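Local atomic coordinates of metallo-beta-lactamase FIM-1 (Pseudomonas aeruginosa, PDB entry 6V3Q), a protein that probably hydrolyses beta-lactam antibiotics with the help of bound zinc, turning a beta-lactam and water into a substituted beta-amino acid. Residues Val137-Gly142 and Leu190-Arg195; Pro143-Asp148 and Ala183-Ala188. One frame throughout, in Å; residues are numbered along the deposited sequence.

Contact 1 of 2, residues Val137-Gly142 and Leu190-Arg195; sequences VIFDPG and LAVAQR
Arg195 lays its CG over the ring of Phe139 where strand 137-139 and the loop after it pack on the 190-195 part of helix 185-195. This methylene is 3.9 Å from the centroid of the Phe139 ring and 15° off the ring normal, a CH-pi contact. Phe139 reaches it by turning CG anti to its backbone N (chi1 -180°). At the ring's outer end, CE2 of Phe139 is 3.8 Å from Ala191 O, in an oblique approach. The tight packing continues at Pro141, whose CB touches CG2 of Val192 at 3.7 Å with the two side chains side by side. Val192 also packs on Val151 and on Phe215 of helix 213-226, so this end of the contact is buried.

The guanidinium end of Arg195 is the looser side. The chain bends at chi2 (57°), carrying the guanidinium past the ring to cross Val137 at about a right angle, with NH2 of Arg195 3.4 Å from CG1 of Val137; both residues are partly exposed. Since no polar pair is made between the segments, their association rests on apolar surface, with Arg195 contributing its aliphatic chain and the charged end kept at the margin.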
loop_
_atom_site.group_PDB
_atom_site.type_symbol
_atom_site.label_atom_id
_atom_site.label_comp_id
_atom_site.label_asym_id
_atom_site.label_seq_id
_atom_site.Cartn_x
_atom_site.Cartn_y
_atom_site.Cartn_z
ATOM N N VAL A 137 -20.424 2.469 23.659
ATOM C CA VAL A 137 -19.916 1.672 24.767
ATOM C C VAL A 137 -18.444 1.410 24.491
ATOM O O VAL A 137 -18.094 0.757 23.500
ATOM C CB VAL A 137 -20.695 0.360 24.949
ATOM C CG1 VAL A 137 -20.010 -0.515 25.994
ATOM C CG2 VAL A 137 -22.127 0.647 25.370
ATOM N N ILE A 138 -17.581 1.952 25.340
ATOM C CA ILE A 138 -16.146 1.726 25.237
ATOM C C ILE A 138 -15.805 0.540 26.127
ATOM O O ILE A 138 -16.073 0.563 27.333
ATOM C CB ILE A 138 -15.353 2.977 25.637
ATOM C CG1 ILE A 138 -15.730 4.156 24.732
ATOM C CG2 ILE A 138 -13.860 2.699 25.557
ATOM C CD1 ILE A 138 -15.287 5.499 25.254
ATOM N N PHE A 139 -15.218 -0.492 25.532
ATOM C CA PHE A 139 -15.002 -1.771 26.188
ATOM C C PHE A 139 -13.524 -2.129 26.153
ATOM O O PHE A 139 -12.850 -1.926 25.137
ATOM C CB PHE A 139 -15.836 -2.863 25.506
ATOM C CG PHE A 139 -15.686 -4.225 26.120
ATOM C CD1 PHE A 139 -16.213 -4.498 27.370
ATOM C CD2 PHE A 139 -15.035 -5.239 25.438
ATOM C CE1 PHE A 139 -16.078 -5.758 27.938
ATOM C CE2 PHE A 139 -14.897 -6.498 25.998
ATOM C CZ PHE A 139 -15.422 -6.756 27.246
ATOM N N ASP A 140 -13.024 -2.657 27.271
ATOM C CA ASP A 140 -11.626 -3.056 27.400
ATOM C C ASP A 140 -11.536 -4.575 27.431
ATOM O O ASP A 140 -11.854 -5.193 28.460
ATOM C CB ASP A 140 -11.012 -2.455 28.668
ATOM C CG ASP A 140 -9.557 -2.855 28.862
ATOM O OD1 ASP A 140 -8.910 -3.297 27.887
ATOM O OD2 ASP A 140 -9.051 -2.734 29.998
ATOM N N PRO A 141 -11.117 -5.225 26.346
ATOM C CA PRO A 141 -11.099 -6.691 26.298
ATOM C C PRO A 141 -9.795 -7.336 26.737
ATOM O O PRO A 141 -9.719 -8.570 26.753
ATOM C CB PRO A 141 -11.354 -6.960 24.812
ATOM C CG PRO A 141 -10.654 -5.832 24.129
ATOM C CD PRO A 141 -10.750 -4.631 25.049
ATOM N N GLY A 142 -8.777 -6.553 27.077
ATOM C CA GLY A 142 -7.496 -7.100 27.446
ATOM C C GLY A 142 -6.510 -7.050 26.299
ATOM O O GLY A 142 -6.844 -6.655 25.178
ATOM N N LEU A 190 -12.757 -12.987 21.611
ATOM C CA LEU A 190 -13.966 -13.661 22.075
ATOM C C LEU A 190 -14.693 -12.850 23.141
ATOM O O LEU A 190 -15.921 -12.946 23.263
ATOM C CB LEU A 190 -13.621 -15.051 22.612
ATOM C CG LEU A 190 -13.057 -16.040 21.591
ATOM C CD1 LEU A 190 -12.895 -17.423 22.206
ATOM C CD2 LEU A 190 -13.943 -16.092 20.347
ATOM N N ALA A 191 -13.959 -12.058 23.926
ATOM C CA ALA A 191 -14.604 -11.207 24.919
ATOM C C ALA A 191 -15.419 -10.106 24.252
ATOM O O ALA A 191 -16.484 -9.726 24.753
ATOM C CB ALA A 191 -13.558 -10.608 25.860
ATOM N N VAL A 192 -14.932 -9.579 23.126
ATOM C CA VAL A 192 -15.689 -8.574 22.389
ATOM C C VAL A 192 -16.938 -9.195 21.784
ATOM O O VAL A 192 -18.035 -8.630 21.865
ATOM C CB VAL A 192 -14.805 -7.923 21.310
ATOM C CG1 VAL A 192 -15.614 -6.940 20.470
ATOM C CG2 VAL A 192 -13.601 -7.240 21.942
ATOM N N ALA A 193 -16.790 -10.372 21.167
ATOM C CA ALA A 193 -17.930 -11.042 20.552
ATOM C C ALA A 193 -19.008 -11.371 21.575
ATOM O O ALA A 193 -20.200 -11.362 21.248
ATOM C CB ALA A 193 -17.470 -12.316 19.844
ATOM N N GLN A 194 -18.609 -11.655 22.814
ATOM C CA GLN A 194 -19.581 -11.986 23.846
ATOM C C GLN A 194 -20.200 -10.739 24.463
ATOM O O GLN A 194 -21.368 -10.768 24.872
ATOM C CB GLN A 194 -18.922 -12.846 24.926
ATOM C CG GLN A 194 -19.908 -13.494 25.881
ATOM C CD GLN A 194 -19.238 -14.469 26.828
ATOM O OE1 GLN A 194 -18.154 -14.979 26.546
ATOM N NE2 GLN A 194 -19.879 -14.732 27.961
ATOM N N ARG A 195 -19.444 -9.640 24.541
ATOM C CA ARG A 195 -20.000 -8.400 25.073
ATOM C C ARG A 195 -21.030 -7.800 24.122
ATOM O O ARG A 195 -22.077 -7.309 24.561
ATOM C CB ARG A 195 -18.876 -7.402 25.355
ATOM C CG ARG A 195 -19.354 -6.037 25.825
ATOM C CD ARG A 195 -20.213 -6.138 27.080
ATOM N NE ARG A 195 -20.591 -4.822 27.584
ATOM C CZ ARG A 195 -21.600 -4.103 27.106
ATOM N NH1 ARG A 195 -22.337 -4.565 26.100
ATOM N NH2 ARG A 195 -21.872 -2.915 27.629
#

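Contact 2 of 2, residues Pro143-Asp148 and Ala183-Ala188; sequences PGHTRD and AHWKTA. With ZN (zinc ion), chain C.
His145, which lies against the indole of Trp185, is one of the three zinc-binding histidines seen here in the metallo-beta-lactamase fold, and it sits in the loop between strands 137-139 and 151-154. Trp185 lies on helix 185-195, so the contact backs a metal-bearing loop with a helix.

The polar link is a single hydrogen bond. His184 ND1 donates to Pro143 O over 2.7 Å at an N-H...O angle of 168°; the donor lies in the carbonyl plane on a lone pair, and the oxygen lies near the imidazole plane. This near-linear, in-plane bond would restrain the turn of the His184 ring, whose ND1 also packs 3.4 Å from Pro143 CD.

The aromatic contacts run along one face of Trp185. Gly144 CA sits 4.1 Å from the centroid of the five-membered ring, and His145 CA lies 3.8 Å from that of the six-membered ring, 12° off its normal; both are CH-pi contacts. The CA atoms of Gly144 and Trp185 are 3.9 Å apart, so the loop backbone hugs the helix. The side chains of His145 and Trp185 run side by side, CB of His145 touching CZ2 of Trp185, and the imidazole leads on away from the helix. Trp185 NE1 is hydrogen-bonded to Leu165 O, which satisfies the indole N-H.

His81 and His83 complete the set of zinc ligands, and the His81 ring meets His145 edge-to-face. A chi1 of 163° swings the imidazole to the side opposite the main-chain N of His145 and brings its NE2 to 2.3 Å from the zinc ion.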
loop_
_atom_site.group_PDB
_atom_site.type_symbol
_atom_site.label_atom_id
_atom_site.label_comp_id
_atom_site.label_asym_id
_atom_site.label_seq_id
_atom_site.Cartn_x
_atom_site.Cartn_y
_atom_site.Cartn_z
ATOM N N PRO A 143 -5.269 -7.457 26.560
ATOM C CA PRO A 143 -4.227 -7.359 25.532
ATOM C C PRO A 143 -4.546 -8.216 24.314
ATOM O O PRO A 143 -5.153 -9.284 24.417
ATOM C CB PRO A 143 -2.968 -7.857 26.252
ATOM C CG PRO A 143 -3.271 -7.700 27.714
ATOM C CD PRO A 143 -4.741 -7.951 27.841
ATOM N N GLY A 144 -4.130 -7.726 23.150
ATOM C CA GLY A 144 -4.305 -8.433 21.895
ATOM C C GLY A 144 -3.328 -7.944 20.848
ATOM O O GLY A 144 -2.157 -8.335 20.861
ATOM N N HIS A 145 -3.796 -7.085 19.936
ATOM C CA HIS A 145 -2.893 -6.473 18.966
ATOM C C HIS A 145 -1.823 -5.649 19.671
ATOM O O HIS A 145 -0.647 -5.674 19.281
ATOM C CB HIS A 145 -3.683 -5.614 17.980
ATOM C CG HIS A 145 -2.840 -4.643 17.212
ATOM N ND1 HIS A 145 -2.044 -5.023 16.152
ATOM C CD2 HIS A 145 -2.663 -3.310 17.357
ATOM C CE1 HIS A 145 -1.417 -3.962 15.674
ATOM N NE2 HIS A 145 -1.777 -2.910 16.387
ATOM N N THR A 146 -2.213 -4.913 20.710
ATOM C CA THR A 146 -1.288 -4.287 21.639
ATOM C C THR A 146 -1.780 -4.565 23.054
ATOM O O THR A 146 -2.874 -5.098 23.261
ATOM C CB THR A 146 -1.163 -2.777 21.403
ATOM O OG1 THR A 146 -2.443 -2.160 21.561
ATOM C CG2 THR A 146 -0.629 -2.486 20.005
ATOM N N ARG A 147 -0.957 -4.197 24.037
ATOM C CA ARG A 147 -1.347 -4.385 25.430
ATOM C C ARG A 147 -2.516 -3.485 25.810
ATOM O O ARG A 147 -3.281 -3.811 26.723
ATOM C CB ARG A 147 -0.156 -4.109 26.353
ATOM C CG ARG A 147 -0.228 -4.818 27.695
ATOM C CD ARG A 147 0.627 -4.144 28.767
ATOM N NE ARG A 147 1.947 -3.742 28.289
ATOM C CZ ARG A 147 2.407 -2.495 28.330
ATOM N NH1 ARG A 147 1.657 -1.527 28.839
ATOM N NH2 ARG A 147 3.620 -2.214 27.874
ATOM N N ASP A 148 -2.684 -2.366 25.109
ATOM C CA ASP A 148 -3.598 -1.314 25.528
ATOM C C ASP A 148 -4.840 -1.189 24.660
ATOM O O ASP A 148 -5.648 -0.286 24.903
ATOM C CB ASP A 148 -2.870 0.031 25.543
ATOM C CG ASP A 148 -2.295 0.392 24.187
ATOM O OD1 ASP A 148 -1.570 -0.442 23.611
ATOM O OD2 ASP A 148 -2.581 1.499 23.687
ATOM N N ALA A 183 -0.629 -14.825 23.287
ATOM C CA ALA A 183 -1.302 -15.759 24.184
ATOM C C ALA A 183 -2.734 -15.322 24.478
ATOM O O ALA A 183 -3.630 -16.164 24.607
ATOM C CB ALA A 183 -0.508 -15.895 25.482
ATOM N N HIS A 184 -2.970 -14.016 24.590
ATOM C CA HIS A 184 -4.259 -13.499 25.034
ATOM C C HIS A 184 -5.124 -12.957 23.901
ATOM O O HIS A 184 -6.298 -12.652 24.136
ATOM C CB HIS A 184 -4.046 -12.399 26.087
ATOM C CG HIS A 184 -5.295 -11.991 26.805
ATOM N ND1 HIS A 184 -5.970 -10.822 26.520
ATOM C CD2 HIS A 184 -5.995 -12.597 27.792
ATOM C CE1 HIS A 184 -7.030 -10.726 27.304
ATOM N NE2 HIS A 184 -7.068 -11.790 28.084
ATOM N N TRP A 185 -4.584 -12.847 22.683
ATOM C CA TRP A 185 -5.315 -12.183 21.605
ATOM C C TRP A 185 -6.661 -12.853 21.346
ATOM O O TRP A 185 -7.675 -12.167 21.180
ATOM C CB TRP A 185 -4.464 -12.154 20.331
ATOM C CG TRP A 185 -4.945 -11.182 19.277
ATOM C CD1 TRP A 185 -6.223 -10.753 19.074
ATOM C CD2 TRP A 185 -4.141 -10.518 18.291
ATOM N NE1 TRP A 185 -6.270 -9.873 18.024
ATOM C CE2 TRP A 185 -5.005 -9.708 17.526
ATOM C CE3 TRP A 185 -2.778 -10.532 17.979
ATOM C CZ2 TRP A 185 -4.552 -8.922 16.470
ATOM C CZ3 TRP A 185 -2.329 -9.746 16.930
ATOM C CH2 TRP A 185 -3.213 -8.954 16.189
ATOM N N LYS A 186 -6.697 -14.189 21.325
ATOM C CA LYS A 186 -7.964 -14.873 21.075
ATOM C C LYS A 186 -8.969 -14.597 22.186
ATOM O O LYS A 186 -10.156 -14.371 21.918
ATOM C CB LYS A 186 -7.745 -16.377 20.917
ATOM C CG LYS A 186 -8.990 -17.118 20.433
ATOM C CD LYS A 186 -9.282 -18.369 21.251
ATOM C CE LYS A 186 -8.323 -19.497 20.915
ATOM N NZ LYS A 186 -8.739 -20.774 21.558
ATOM N N THR A 187 -8.510 -14.600 23.442
ATOM C CA THR A 187 -9.399 -14.320 24.564
ATOM C C THR A 187 -10.030 -12.939 24.438
ATOM O O THR A 187 -11.219 -12.761 24.732
ATOM C CB THR A 187 -8.630 -14.446 25.881
ATOM O OG1 THR A 187 -8.151 -15.788 26.023
ATOM C CG2 THR A 187 -9.521 -14.103 27.065
ATOM N N ALA A 188 -9.255 -11.952 23.979
ATOM C CA ALA A 188 -9.786 -10.602 23.836
ATOM C C ALA A 188 -10.822 -10.532 22.721
ATOM O O ALA A 188 -11.855 -9.871 22.868
ATOM C CB ALA A 188 -8.649 -9.612 23.581
HETATM ZN ZN ZN C . -1.552 -0.711 15.912
#

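In the fold
Contacts 1 and 2 are consecutive stages of one interface: the chain from Val137 to His145 runs past residues of one helix, 185-195, and its flank at His184, and contact 2 is nested within the loop that contact 1 closes. Their centres are 11 Å apart, and they touch directly. Pro141 O lies 3.5 Å from His184 CE1 and equally far from Ala188 CB, while Gly142 CA is 3.7 Å from His184 CE1. Distance to the metal separates their roles. Contact 2 supplies a zinc ligand, His145, whereas the Pro141 side chain in contact 1 stays about 13 Å from the zinc ion and about 9 Å from the His145 side chain. Contact 1, farther from the metal, joins strand 137-139 to the same helix.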